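Local coordinates for catechol 2,3-dioxygenase (Pseudomonas sp. KL28, PDB 3HPY), which probably cleaves the ring of catechols with O2 at a ferrous iron, next to the hydroxyls, giving 2-hydroxy-6-oxohexa-2,4-dienoate from catechol itself, at residues Leu30-Glu34 with Tyr44-Trp48; Asp67-Val73 with Leu117-Ala122; Val239-Gly244 with Ile256-Asp260. All blocks are in the same frame, centred on the assembly; numbering follows the deposited sequence.

Contact 1: residues Leu30-Glu34 with Tyr44-Trp48; sequences LGLVE and YFKCW
Val33 and Lys46 form the hydrogen-bonded pair of an antiparallel beta hairpin, strands 33-37 and 43-46, at the outer end of the N-terminal sheet. The bond from Val33 N to Lys46 O is short and nearly straight, 2.8 Å and 170° at the hydrogen; the return bond from Lys46 N to Val33 O is bent to 135°. Glu34 and Phe45 follow as a non-hydrogen-bonded pair, where Phe45 CA lies 3.2 Å from Val33 O in a CA-H...O contact.

Leu32 and Phe45 cross at about a right angle, Leu32 CD2 reaching Phe45 CB at 3.7 Å. With CG anti to the carbonyl carbon (chi1 -65°), the Phe45 ring lies beside the Glu34 backbone, so that Phe45 CD2 comes within 3.6 Å of Glu34 CA. Branched Val33 suits the other face, where its CG2 meets Trp48 CB and its CB meets Lys46 CG. The lysine chain then bends back to bond Cys47 O and, beyond the segment, Glu50 O. Past the paired residues a water joins the two segments, donating to Gly31 O and accepting from Trp48 N. Gly31, with positive phi, lets the chain leave helix 19-29 and turn into the strand.

That helix covers the Leu32 and Phe45 side through Tyr26, strand 56-60 adds Tyr56 and Ile58, and Phe219 of strand 213-220 packs on Leu32 from the C-terminal half.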
ATOM      1  N   LEU C  30       6.273   5.810  19.877  1.00 27.33           N
ATOM      2  CA  LEU C  30       5.366   4.708  19.554  1.00 27.35           C
ATOM      3  C   LEU C  30       3.954   5.231  19.338  1.00 27.32           C
ATOM      4  O   LEU C  30       3.132   4.570  18.720  1.00 25.76           O
ATOM      5  CB  LEU C  30       5.357   3.649  20.662  1.00 28.72           C
ATOM      6  CG  LEU C  30       4.523   2.399  20.343  1.00 29.05           C
ATOM      7  CD1 LEU C  30       4.991   1.786  19.033  1.00 28.31           C
ATOM      8  CD2 LEU C  30       4.644   1.393  21.476  1.00 31.37           C
ATOM      9  N   GLY C  31       3.670   6.418  19.862  1.00 27.56           N
ATOM     10  CA  GLY C  31       2.350   6.992  19.676  1.00 28.82           C
ATOM     11  C   GLY C  31       1.227   6.458  20.546  1.00 28.33           C
ATOM     12  O   GLY C  31       0.071   6.456  20.119  1.00 27.97           O
ATOM     13  N   LEU C  32       1.550   5.984  21.746  1.00 27.34           N
ATOM     14  CA  LEU C  32       0.514   5.517  22.664  1.00 26.84           C
ATOM     15  C   LEU C  32      -0.071   6.738  23.360  1.00 28.20           C
ATOM     16  O   LEU C  32       0.602   7.767  23.505  1.00 29.49           O
ATOM     17  CB  LEU C  32       1.093   4.583  23.731  1.00 25.46           C
ATOM     18  CG  LEU C  32       1.189   3.087  23.414  1.00 25.30           C
ATOM     19  CD1 LEU C  32       1.645   2.871  21.999  1.00 27.12           C
ATOM     20  CD2 LEU C  32       2.121   2.419  24.396  1.00 25.51           C
ATOM     21  N   VAL C  33      -1.322   6.610  23.793  1.00 28.48           N
ATOM     22  CA  VAL C  33      -2.039   7.670  24.489  1.00 29.47           C
ATOM     23  C   VAL C  33      -1.902   7.462  26.005  1.00 31.97           C
ATOM     24  O   VAL C  33      -2.341   6.445  26.530  1.00 33.15           O
ATOM     25  CB  VAL C  33      -3.542   7.645  24.084  1.00 29.40           C
ATOM     26  CG1 VAL C  33      -4.316   8.722  24.823  1.00 25.83           C
ATOM     27  CG2 VAL C  33      -3.670   7.840  22.567  1.00 27.62           C
ATOM     28  N   GLU C  34      -1.280   8.417  26.699  1.00 33.24           N
ATOM     29  CA  GLU C  34      -1.093   8.322  28.152  1.00 32.88           C
ATOM     30  C   GLU C  34      -2.459   8.437  28.783  1.00 33.10           C
ATOM     31  O   GLU C  34      -3.258   9.264  28.368  1.00 33.24           O
ATOM     32  CB  GLU C  34      -0.209   9.454  28.665  1.00 33.81           C
ATOM     33  CG  GLU C  34       0.085   9.342  30.152  1.00 36.23           C
ATOM     34  CD  GLU C  34       1.084  10.372  30.636  1.00 37.48           C
ATOM     35  OE1 GLU C  34       2.115  10.568  29.957  1.00 37.35           O
ATOM     36  OE2 GLU C  34       0.841  10.972  31.706  1.00 38.25           O
ATOM     37  N   TYR C  44       0.068   4.887  32.757  1.00 37.51           N
ATOM     38  CA  TYR C  44      -0.717   4.040  31.865  1.00 36.78           C
ATOM     39  C   TYR C  44      -0.880   4.603  30.455  1.00 35.45           C
ATOM     40  O   TYR C  44      -1.052   5.812  30.259  1.00 34.16           O
ATOM     41  CB  TYR C  44      -2.108   3.789  32.465  1.00 38.17           C
ATOM     42  CG  TYR C  44      -2.128   3.233  33.883  1.00 40.08           C
ATOM     43  CD1 TYR C  44      -1.660   3.992  34.960  1.00 39.74           C
ATOM     44  CD2 TYR C  44      -2.649   1.964  34.151  1.00 40.76           C
ATOM     45  CE1 TYR C  44      -1.714   3.505  36.264  1.00 40.31           C
ATOM     46  CE2 TYR C  44      -2.707   1.465  35.459  1.00 41.07           C
ATOM     47  CZ  TYR C  44      -2.239   2.242  36.508  1.00 40.69           C
ATOM     48  OH  TYR C  44      -2.296   1.759  37.797  1.00 38.75           O
ATOM     49  N   PHE C  45      -0.848   3.696  29.482  1.00 34.20           N
ATOM     50  CA  PHE C  45      -0.990   4.035  28.069  1.00 32.38           C
ATOM     51  C   PHE C  45      -1.984   3.093  27.407  1.00 30.52           C
ATOM     52  O   PHE C  45      -2.301   2.032  27.944  1.00 29.14           O
ATOM     53  CB  PHE C  45       0.337   3.871  27.326  1.00 32.84           C
ATOM     54  CG  PHE C  45       1.422   4.804  27.770  1.00 33.86           C
ATOM     55  CD1 PHE C  45       2.349   4.411  28.734  1.00 34.15           C
ATOM     56  CD2 PHE C  45       1.567   6.050  27.168  1.00 33.98           C
ATOM     57  CE1 PHE C  45       3.409   5.243  29.080  1.00 35.74           C
ATOM     58  CE2 PHE C  45       2.622   6.888  27.509  1.00 35.71           C
ATOM     59  CZ  PHE C  45       3.546   6.483  28.465  1.00 36.23           C
ATOM     60  N   LYS C  46      -2.454   3.489  26.226  1.00 29.99           N
ATOM     61  CA  LYS C  46      -3.371   2.682  25.424  1.00 29.16           C
ATOM     62  C   LYS C  46      -3.204   3.081  23.955  1.00 28.32           C
ATOM     63  O   LYS C  46      -2.675   4.154  23.653  1.00 29.41           O
ATOM     64  CB  LYS C  46      -4.821   2.914  25.848  1.00 28.77           C
ATOM     65  CG  LYS C  46      -5.394   4.263  25.413  1.00 30.00           C
ATOM     66  CD  LYS C  46      -6.850   4.370  25.818  1.00 31.43           C
ATOM     67  CE  LYS C  46      -7.751   3.625  24.837  1.00 32.23           C
ATOM     68  NZ  LYS C  46      -7.891   4.416  23.567  1.00 28.91           N
ATOM     69  N   CYS C  47      -3.631   2.216  23.042  1.00 27.25           N
ATOM     70  CA  CYS C  47      -3.542   2.538  21.622  1.00 25.90           C
ATOM     71  C   CYS C  47      -4.713   3.475  21.359  1.00 25.80           C
ATOM     72  O   CYS C  47      -5.779   3.306  21.954  1.00 24.60           O
ATOM     73  CB  CYS C  47      -3.649   1.265  20.785  1.00 25.26           C
ATOM     74  SG  CYS C  47      -2.233   0.145  20.997  1.00 23.90           S
ATOM     75  N   TRP C  48      -4.521   4.467  20.491  1.00 24.21           N
ATOM     76  CA  TRP C  48      -5.588   5.420  20.223  1.00 23.95           C
ATOM     77  C   TRP C  48      -6.906   4.780  19.818  1.00 24.76           C
ATOM     78  O   TRP C  48      -7.968   5.311  20.146  1.00 24.51           O
ATOM     79  CB  TRP C  48      -5.174   6.432  19.148  1.00 24.86           C
ATOM     80  CG  TRP C  48      -5.091   5.859  17.755  1.00 24.08           C
ATOM     81  CD1 TRP C  48      -3.995   5.292  17.160  1.00 22.85           C
ATOM     82  CD2 TRP C  48      -6.161   5.773  16.798  1.00 23.01           C
ATOM     83  NE1 TRP C  48      -4.320   4.856  15.889  1.00 22.66           N
ATOM     84  CE2 TRP C  48      -5.641   5.137  15.643  1.00 23.72           C
ATOM     85  CE3 TRP C  48      -7.507   6.164  16.806  1.00 26.46           C
ATOM     86  CZ2 TRP C  48      -6.423   4.891  14.503  1.00 24.12           C
ATOM     87  CZ3 TRP C  48      -8.292   5.917  15.657  1.00 25.90           C
ATOM     88  CH2 TRP C  48      -7.743   5.285  14.532  1.00 25.75           C
TER
HETATM   89  O   HOH W   1      -1.933   4.328  19.616  1.00 37.10           O

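Contact 2: residues Asp67-Val73 with Leu117-Ala122; sequences DFFGFKV and LIELYA
Phe69 and Phe71 exchange backbone hydrogen bonds with segment 117-122 in a parallel strand pair near the middle of the N-terminal sheet. Five bonds alternate from Phe69 N to Val73 N; that from Phe71 N to Glu119 O is the shortest, 2.7 Å.

The pair is tightest at Gly70 and Glu119, whose CA atoms approach to 4.0 Å. Glycine suits this place because a CB would come very near Glu119 CB. On the same face the Glu119 carboxylate lies over the Phe68 ring, their planes 19° apart, with Glu119 OE2 3.1 Å from Phe68 CD1. Phe68 has CG between its backbone N and carbonyl carbon (chi1 56°), which brings the ring under the carboxylate. Salt bridges from Glu119 OE2 to Arg107 and Arg109 probably offset its buried charge, and Arg109 also makes a cation-pi contact with Phe68. Further along, Lys72 CA sits over the Tyr121 ring, 4.0 Å from its centroid, and Lys72 CB lies 3.8 Å from Tyr121 CZ.

The opposite face is apolar: Ile118 CG2 meets the edge of the Phe71 ring in its plane, 3.9 Å from Phe71 CD2, and Leu120 CG touches Val73 CG1. While this middle is buried, Asp67, Leu117 and Ala122 at the two ends are partly exposed. There Leu117 CD1 lies against Asp67 O, and Ala122 CB meets Val73 CG2. Extended Lys72 carries its amine away to salt bridges with Asp52 and with Asp278 of a second subunit.

Asp67 and Phe68 form a classic beta bulge opposite Gln13. Strand 65-73, helix 76-89 and strands 93-96, 107-111 and 117-121 make a beta-alpha-beta-beta-beta module whose first and last strands pair in parallel, as in the vicinal oxygen chelate fold.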
ATOM      1  N   ASP C  67       6.593  -7.397  34.134  1.00 32.62           N
ATOM      2  CA  ASP C  67       6.128  -7.804  35.455  1.00 32.92           C
ATOM      3  C   ASP C  67       5.019  -8.829  35.245  1.00 32.14           C
ATOM      4  O   ASP C  67       5.053  -9.927  35.798  1.00 32.18           O
ATOM      5  CB  ASP C  67       5.579  -6.612  36.248  1.00 33.85           C
ATOM      6  CG  ASP C  67       6.648  -5.583  36.579  1.00 37.29           C
ATOM      7  OD1 ASP C  67       7.807  -5.986  36.816  1.00 36.28           O
ATOM      8  OD2 ASP C  67       6.328  -4.371  36.617  1.00 37.05           O
ATOM      9  N   PHE C  68       4.044  -8.471  34.419  1.00 31.62           N
ATOM     10  CA  PHE C  68       2.929  -9.366  34.154  1.00 30.14           C
ATOM     11  C   PHE C  68       2.175  -9.013  32.876  1.00 29.86           C
ATOM     12  O   PHE C  68       2.300  -7.906  32.349  1.00 29.90           O
ATOM     13  CB  PHE C  68       1.977  -9.367  35.357  1.00 29.92           C
ATOM     14  CG  PHE C  68       1.473  -8.010  35.735  1.00 29.34           C
ATOM     15  CD1 PHE C  68       0.355  -7.466  35.105  1.00 28.05           C
ATOM     16  CD2 PHE C  68       2.111  -7.274  36.734  1.00 28.92           C
ATOM     17  CE1 PHE C  68      -0.127  -6.206  35.463  1.00 29.08           C
ATOM     18  CE2 PHE C  68       1.639  -6.010  37.101  1.00 28.52           C
ATOM     19  CZ  PHE C  68       0.513  -5.473  36.463  1.00 29.06           C
ATOM     20  N   PHE C  69       1.399  -9.971  32.384  1.00 29.10           N
ATOM     21  CA  PHE C  69       0.620  -9.804  31.164  1.00 29.43           C
ATOM     22  C   PHE C  69      -0.816 -10.239  31.438  1.00 28.01           C
ATOM     23  O   PHE C  69      -1.059 -11.384  31.815  1.00 27.32           O
ATOM     24  CB  PHE C  69       1.226 -10.662  30.054  1.00 29.04           C
ATOM     25  CG  PHE C  69       0.689 -10.356  28.686  1.00 30.13           C
ATOM     26  CD1 PHE C  69      -0.140 -11.257  28.034  1.00 29.33           C
ATOM     27  CD2 PHE C  69       1.028  -9.167  28.045  1.00 28.72           C
ATOM     28  CE1 PHE C  69      -0.628 -10.983  26.759  1.00 30.35           C
ATOM     29  CE2 PHE C  69       0.548  -8.885  26.775  1.00 30.13           C
ATOM     30  CZ  PHE C  69      -0.284  -9.797  26.131  1.00 29.42           C
ATOM     31  N   GLY C  70      -1.764  -9.332  31.234  1.00 25.69           N
ATOM     32  CA  GLY C  70      -3.153  -9.661  31.501  1.00 26.49           C
ATOM     33  C   GLY C  70      -4.073  -9.829  30.305  1.00 26.00           C
ATOM     34  O   GLY C  70      -3.815  -9.302  29.227  1.00 25.74           O
ATOM     35  N   PHE C  71      -5.158 -10.567  30.521  1.00 25.60           N
ATOM     36  CA  PHE C  71      -6.156 -10.833  29.489  1.00 27.16           C
ATOM     37  C   PHE C  71      -7.550 -10.459  29.988  1.00 28.79           C
ATOM     38  O   PHE C  71      -7.958 -10.881  31.072  1.00 28.12           O
ATOM     39  CB  PHE C  71      -6.176 -12.319  29.145  1.00 26.33           C
ATOM     40  CG  PHE C  71      -4.980 -12.795  28.378  1.00 27.41           C
ATOM     41  CD1 PHE C  71      -4.949 -12.688  26.997  1.00 25.23           C
ATOM     42  CD2 PHE C  71      -3.912 -13.414  29.029  1.00 27.04           C
ATOM     43  CE1 PHE C  71      -3.885 -13.196  26.273  1.00 23.06           C
ATOM     44  CE2 PHE C  71      -2.834 -13.927  28.304  1.00 25.74           C
ATOM     45  CZ  PHE C  71      -2.825 -13.818  26.928  1.00 24.81           C
ATOM     46  N   LYS C  72      -8.293  -9.686  29.201  1.00 29.37           N
ATOM     47  CA  LYS C  72      -9.646  -9.339  29.615  1.00 28.18           C
ATOM     48  C   LYS C  72     -10.549 -10.514  29.264  1.00 26.76           C
ATOM     49  O   LYS C  72     -10.363 -11.136  28.216  1.00 26.44           O
ATOM     50  CB  LYS C  72     -10.137  -8.078  28.905  1.00 29.63           C
ATOM     51  CG  LYS C  72     -11.542  -7.690  29.328  1.00 28.64           C
ATOM     52  CD  LYS C  72     -11.923  -6.291  28.913  1.00 29.60           C
ATOM     53  CE  LYS C  72     -13.352  -5.992  29.328  1.00 30.84           C
ATOM     54  NZ  LYS C  72     -13.682  -4.554  29.113  1.00 30.89           N
ATOM     55  N   VAL C  73     -11.497 -10.844  30.144  1.00 24.34           N
ATOM     56  CA  VAL C  73     -12.426 -11.953  29.880  1.00 25.04           C
ATOM     57  C   VAL C  73     -13.828 -11.377  29.648  1.00 24.97           C
ATOM     58  O   VAL C  73     -14.053 -10.190  29.875  1.00 24.90           O
ATOM     59  CB  VAL C  73     -12.470 -12.973  31.050  1.00 25.06           C
ATOM     60  CG1 VAL C  73     -11.059 -13.469  31.359  1.00 23.31           C
ATOM     61  CG2 VAL C  73     -13.108 -12.342  32.282  1.00 24.23           C
ATOM     62  N   LEU C 117       4.115 -14.305  34.948  1.00 33.30           N
ATOM     63  CA  LEU C 117       2.881 -14.047  35.675  1.00 33.95           C
ATOM     64  C   LEU C 117       1.792 -13.621  34.694  1.00 34.01           C
ATOM     65  O   LEU C 117       1.998 -12.729  33.877  1.00 34.51           O
ATOM     66  CB  LEU C 117       3.092 -12.939  36.709  1.00 33.74           C
ATOM     67  CG  LEU C 117       4.315 -13.071  37.620  1.00 33.24           C
ATOM     68  CD1 LEU C 117       4.264 -11.995  38.690  1.00 35.34           C
ATOM     69  CD2 LEU C 117       4.343 -14.447  38.252  1.00 33.35           C
ATOM     70  N   ILE C 118       0.634 -14.264  34.783  1.00 33.64           N
ATOM     71  CA  ILE C 118      -0.489 -13.958  33.906  1.00 31.52           C
ATOM     72  C   ILE C 118      -1.636 -13.383  34.730  1.00 30.85           C
ATOM     73  O   ILE C 118      -1.827 -13.753  35.886  1.00 30.64           O
ATOM     74  CB  ILE C 118      -0.979 -15.232  33.192  1.00 29.82           C
ATOM     75  CG1 ILE C 118       0.204 -15.955  32.549  1.00 29.32           C
ATOM     76  CG2 ILE C 118      -2.011 -14.877  32.134  1.00 29.44           C
ATOM     77  CD1 ILE C 118       0.856 -15.205  31.411  1.00 27.58           C
ATOM     78  N   GLU C 119      -2.390 -12.469  34.136  1.00 30.38           N
ATOM     79  CA  GLU C 119      -3.517 -11.856  34.823  1.00 30.94           C
ATOM     80  C   GLU C 119      -4.794 -11.994  34.003  1.00 30.79           C
ATOM     81  O   GLU C 119      -4.751 -12.010  32.779  1.00 32.00           O
ATOM     82  CB  GLU C 119      -3.239 -10.373  35.084  1.00 32.35           C
ATOM     83  CG  GLU C 119      -2.588 -10.075  36.426  1.00 30.02           C
ATOM     84  CD  GLU C 119      -2.482  -8.591  36.693  1.00 29.92           C
ATOM     85  OE1 GLU C 119      -3.312  -7.828  36.152  1.00 25.34           O
ATOM     86  OE2 GLU C 119      -1.578  -8.181  37.456  1.00 33.17           O
ATOM     87  N   LEU C 120      -5.921 -12.102  34.696  1.00 30.36           N
ATOM     88  CA  LEU C 120      -7.233 -12.214  34.062  1.00 30.01           C
ATOM     89  C   LEU C 120      -8.157 -11.236  34.784  1.00 31.65           C
ATOM     90  O   LEU C 120      -8.246 -11.256  36.013  1.00 31.80           O
ATOM     91  CB  LEU C 120      -7.772 -13.644  34.203  1.00 30.40           C
ATOM     92  CG  LEU C 120      -7.646 -14.633  33.037  1.00 29.26           C
ATOM     93  CD1 LEU C 120      -6.284 -14.553  32.382  1.00 31.54           C
ATOM     94  CD2 LEU C 120      -7.899 -16.020  33.560  1.00 30.47           C
ATOM     95  N   TYR C 121      -8.820 -10.362  34.032  1.00 30.67           N
ATOM     96  CA  TYR C 121      -9.735  -9.405  34.632  1.00 31.14           C
ATOM     97  C   TYR C 121     -10.934  -9.224  33.729  1.00 31.34           C
ATOM     98  O   TYR C 121     -10.857  -9.478  32.529  1.00 30.45           O
ATOM     99  CB  TYR C 121      -9.062  -8.044  34.829  1.00 32.23           C
ATOM    100  CG  TYR C 121      -8.688  -7.345  33.535  1.00 30.45           C
ATOM    101  CD1 TYR C 121      -7.530  -7.693  32.840  1.00 31.86           C
ATOM    102  CD2 TYR C 121      -9.485  -6.321  33.018  1.00 30.59           C
ATOM    103  CE1 TYR C 121      -7.165  -7.030  31.661  1.00 31.68           C
ATOM    104  CE2 TYR C 121      -9.135  -5.654  31.845  1.00 31.68           C
ATOM    105  CZ  TYR C 121      -7.971  -6.009  31.175  1.00 32.07           C
ATOM    106  OH  TYR C 121      -7.602  -5.306  30.047  1.00 33.07           O
ATOM    107  N   ALA C 122     -12.037  -8.767  34.309  1.00 31.67           N
ATOM    108  CA  ALA C 122     -13.256  -8.547  33.540  1.00 32.61           C
ATOM    109  C   ALA C 122     -13.641  -7.082  33.519  1.00 32.44           C
ATOM    110  O   ALA C 122     -14.502  -6.669  32.740  1.00 32.98           O
ATOM    111  CB  ALA C 122     -14.395  -9.369  34.127  1.00 31.17           C
TER

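Contact 3: residues Val239-Gly244 with Ile256-Asp260. With MCT (4-methylcatechol), chain J.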
ATOM      1  N   VAL C 239      16.041   5.150  17.067  1.00 35.04           N
ATOM      2  CA  VAL C 239      15.621   3.956  17.783  1.00 33.26           C
ATOM      3  C   VAL C 239      16.341   2.741  17.212  1.00 34.05           C
ATOM      4  O   VAL C 239      16.334   2.530  16.000  1.00 34.24           O
ATOM      5  CB  VAL C 239      14.109   3.709  17.618  1.00 32.33           C
ATOM      6  CG1 VAL C 239      13.713   2.449  18.367  1.00 30.52           C
ATOM      7  CG2 VAL C 239      13.321   4.909  18.102  1.00 30.90           C
ATOM      8  N   ASN C 240      16.953   1.940  18.078  1.00 35.13           N
ATOM      9  CA  ASN C 240      17.652   0.739  17.632  1.00 35.96           C
ATOM     10  C   ASN C 240      16.649  -0.296  17.140  1.00 35.05           C
ATOM     11  O   ASN C 240      15.738  -0.698  17.865  1.00 34.85           O
ATOM     12  CB  ASN C 240      18.486   0.143  18.769  1.00 38.28           C
ATOM     13  CG  ASN C 240      19.680   1.002  19.126  1.00 42.01           C
ATOM     14  OD1 ASN C 240      20.360   0.760  20.131  1.00 43.89           O
ATOM     15  ND2 ASN C 240      19.953   2.012  18.300  1.00 41.14           N
ATOM     16  N   VAL C 241      16.835  -0.717  15.896  1.00 33.71           N
ATOM     17  CA  VAL C 241      15.975  -1.695  15.258  1.00 32.38           C
ATOM     18  C   VAL C 241      16.680  -3.040  15.199  1.00 32.92           C
ATOM     19  O   VAL C 241      17.834  -3.125  14.787  1.00 31.86           O
ATOM     20  CB  VAL C 241      15.624  -1.259  13.819  1.00 32.18           C
ATOM     21  CG1 VAL C 241      14.769  -2.308  13.155  1.00 31.25           C
ATOM     22  CG2 VAL C 241      14.906   0.088  13.839  1.00 31.34           C
ATOM     23  N   ASP C 242      15.972  -4.087  15.617  1.00 33.12           N
ATOM     24  CA  ASP C 242      16.498  -5.448  15.630  1.00 33.72           C
ATOM     25  C   ASP C 242      16.459  -6.058  14.222  1.00 34.83           C
ATOM     26  O   ASP C 242      17.492  -6.364  13.633  1.00 33.98           O
ATOM     27  CB  ASP C 242      15.667  -6.289  16.602  1.00 35.31           C
ATOM     28  CG  ASP C 242      16.219  -7.683  16.792  1.00 35.18           C
ATOM     29  OD1 ASP C 242      17.295  -7.984  16.235  1.00 36.65           O
ATOM     30  OD2 ASP C 242      15.572  -8.476  17.504  1.00 35.75           O
ATOM     31  N   ILE C 243      15.259  -6.240  13.686  1.00 35.43           N
ATOM     32  CA  ILE C 243      15.109  -6.781  12.342  1.00 37.39           C
ATOM     33  C   ILE C 243      14.245  -5.786  11.559  1.00 38.84           C
ATOM     34  O   ILE C 243      13.117  -5.490  11.954  1.00 38.99           O
ATOM     35  CB  ILE C 243      14.450  -8.190  12.365  1.00 37.84           C
ATOM     36  CG1 ILE C 243      14.427  -8.784  10.954  1.00 39.78           C
ATOM     37  CG2 ILE C 243      13.030  -8.109  12.907  1.00 38.91           C
ATOM     38  CD1 ILE C 243      15.802  -9.008  10.362  1.00 41.35           C
ATOM     39  N   GLY C 244      14.803  -5.252  10.472  1.00 40.59           N
ATOM     40  CA  GLY C 244      14.112  -4.267   9.646  1.00 38.69           C
ATOM     41  C   GLY C 244      12.758  -4.714   9.142  1.00 38.15           C
ATOM     42  O   GLY C 244      12.309  -5.806   9.499  1.00 39.97           O
ATOM     43  N   ILE C 256       8.436  -5.475  12.232  1.00 26.97           N
ATOM     44  CA  ILE C 256       9.709  -4.830  12.508  1.00 26.59           C
ATOM     45  C   ILE C 256       9.972  -4.969  14.001  1.00 26.24           C
ATOM     46  O   ILE C 256       9.073  -4.731  14.816  1.00 24.98           O
ATOM     47  CB  ILE C 256       9.691  -3.324  12.196  1.00 24.84           C
ATOM     48  CG1 ILE C 256       9.551  -3.102  10.695  1.00 26.54           C
ATOM     49  CG2 ILE C 256      10.978  -2.683  12.727  1.00 24.15           C
ATOM     50  CD1 ILE C 256       9.659  -1.645  10.271  1.00 29.58           C
ATOM     51  N   TYR C 257      11.190  -5.360  14.359  1.00 27.03           N
ATOM     52  CA  TYR C 257      11.559  -5.479  15.764  1.00 27.87           C
ATOM     53  C   TYR C 257      12.490  -4.327  16.120  1.00 28.74           C
ATOM     54  O   TYR C 257      13.492  -4.091  15.440  1.00 27.67           O
ATOM     55  CB  TYR C 257      12.283  -6.794  16.056  1.00 29.47           C
ATOM     56  CG  TYR C 257      11.408  -8.027  16.172  1.00 29.27           C
ATOM     57  CD1 TYR C 257      10.034  -7.928  16.391  1.00 31.36           C
ATOM     58  CD2 TYR C 257      11.970  -9.300  16.075  1.00 29.87           C
ATOM     59  CE1 TYR C 257       9.239  -9.068  16.507  1.00 29.92           C
ATOM     60  CE2 TYR C 257      11.195 -10.446  16.190  1.00 30.13           C
ATOM     61  CZ  TYR C 257       9.832 -10.325  16.404  1.00 31.44           C
ATOM     62  OH  TYR C 257       9.072 -11.468  16.490  1.00 30.72           O
ATOM     63  N   ALA C 258      12.157  -3.619  17.196  1.00 29.40           N
ATOM     64  CA  ALA C 258      12.961  -2.503  17.653  1.00 29.52           C
ATOM     65  C   ALA C 258      13.109  -2.589  19.156  1.00 30.17           C
ATOM     66  O   ALA C 258      12.469  -3.421  19.801  1.00 30.48           O
ATOM     67  CB  ALA C 258      12.300  -1.190  17.269  1.00 29.59           C
ATOM     68  N   TRP C 259      13.950  -1.730  19.722  1.00 28.89           N
ATOM     69  CA  TRP C 259      14.149  -1.741  21.162  1.00 28.42           C
ATOM     70  C   TRP C 259      13.732  -0.441  21.786  1.00 28.34           C
ATOM     71  O   TRP C 259      13.886   0.624  21.191  1.00 25.88           O
ATOM     72  CB  TRP C 259      15.619  -1.997  21.502  1.00 28.17           C
ATOM     73  CG  TRP C 259      15.966  -3.425  21.475  1.00 27.02           C
ATOM     74  CD1 TRP C 259      15.551  -4.385  22.354  1.00 26.11           C
ATOM     75  CD2 TRP C 259      16.755  -4.090  20.488  1.00 25.89           C
ATOM     76  NE1 TRP C 259      16.035  -5.614  21.971  1.00 26.91           N
ATOM     77  CE2 TRP C 259      16.776  -5.460  20.827  1.00 26.29           C
ATOM     78  CE3 TRP C 259      17.449  -3.661  19.347  1.00 27.24           C
ATOM     79  CZ2 TRP C 259      17.461  -6.407  20.065  1.00 27.11           C
ATOM     80  CZ3 TRP C 259      18.133  -4.602  18.590  1.00 27.53           C
ATOM     81  CH2 TRP C 259      18.134  -5.961  18.952  1.00 27.42           C
ATOM     82  N   ASP C 260      13.184  -0.504  22.989  1.00 29.90           N
ATOM     83  CA  ASP C 260      12.840   0.749  23.600  1.00 31.29           C
ATOM     84  C   ASP C 260      14.082   1.202  24.389  1.00 31.39           C
ATOM     85  O   ASP C 260      15.021   0.429  24.593  1.00 31.44           O
ATOM     86  CB  ASP C 260      11.533   0.618  24.408  1.00 33.89           C
ATOM     87  CG  ASP C 260      11.727   0.118  25.819  1.00 37.42           C
ATOM     88  OD1 ASP C 260      12.768  -0.506  26.124  1.00 37.76           O
ATOM     89  OD2 ASP C 260      10.796   0.348  26.627  1.00 38.36           O
TER
HETATM   90  C1  MCT J 311       7.007 -14.734  15.067  1.00 49.03           C
HETATM   91  C2  MCT J 311       7.279 -13.849  16.123  1.00 49.97           C
HETATM   92  C3  MCT J 311       6.339 -12.841  16.437  1.00 50.26           C
HETATM   93  O3  MCT J 311       6.597 -11.994  17.438  1.00 51.71           O
HETATM   94  C4  MCT J 311       5.126 -12.719  15.706  1.00 50.26           C
HETATM   95  O4  MCT J 311       4.235 -11.739  16.026  1.00 50.24           O
HETATM   96  C5  MCT J 311       4.852 -13.617  14.638  1.00 49.97           C
HETATM   97  C6  MCT J 311       5.801 -14.624  14.329  1.00 50.08           C
HETATM   98  C   MCT J 311       7.997 -15.800  14.722  1.00 50.11           C
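Tyr257 links this strand pair to the substrate: its OH donates a 2.7 Å hydrogen bond to O3 of 4-methylcatechol, and O3 lies at the edge of the Tyr257 ring, in its plane. At the other end of the side chain, Ile243 CG2 packs 3.5 Å from Tyr257 CB and equally close to Tyr257 CD2. This methyl stands between the backbone N and carbonyl carbon of Ile243, while CG1 is anti to N (chi1 -175°); the branched residue can thus support the root of the tyrosine.

The backbones are only loosely paired here. Tyr257 N donates to Ile243 O in the carbonyl plane, 3.1 Å and 163° at the hydrogen. Asp242 and Ile243 both face Tyr257, a classic beta bulge, in which the bond from Ile243 N to Tyr257 O is long. Farther from the ligand, Trp259 N bonds Asn240 O nearly along the C=O axis, at 2.8 Å.

Asp242 CB lies over the six-membered ring of Trp259, 3.8 Å from its centroid, and the carboxylate is turned 25° from the indole plane. Its OD2 forms a salt bridge with Arg265, which also packs on Trp259, so the broad indole and the acid share one neighbour. Val241 CG1 meets Ile256 CG2 at 3.8 Å, and Met234 of helix 224-236 packs on both residues.

Tyr257 OH also bonds His248 NE2, and its ring meets that of His216, which binds iron with His154 and Glu267. Such a two-histidine, one-carboxylate site is characteristic of extradiol dioxygenases, here carried on a vicinal oxygen chelate fold.

Contacts 1, 2 and 3 follow one another along the chain without overlap. The first two lie in the same mixed sheet of the N-terminal half, with centres about 18 Å apart: contact 1 at the outer hairpin, contact 2 nearer the middle. Contact 3 belongs to the sheet of the C-terminal half, its centre about 26 Å from that of contact 2 and across the centre of the chain. None touches another; contacts 1 and 3 come within about 7 Å at their nearest atoms, and helix 19-29 packs on both. The iron and substrate lie in the C-terminal half, where contact 3 supplies a pocket residue. In contact 2, the side chain of Phe69 is about 5 Å from that of His154.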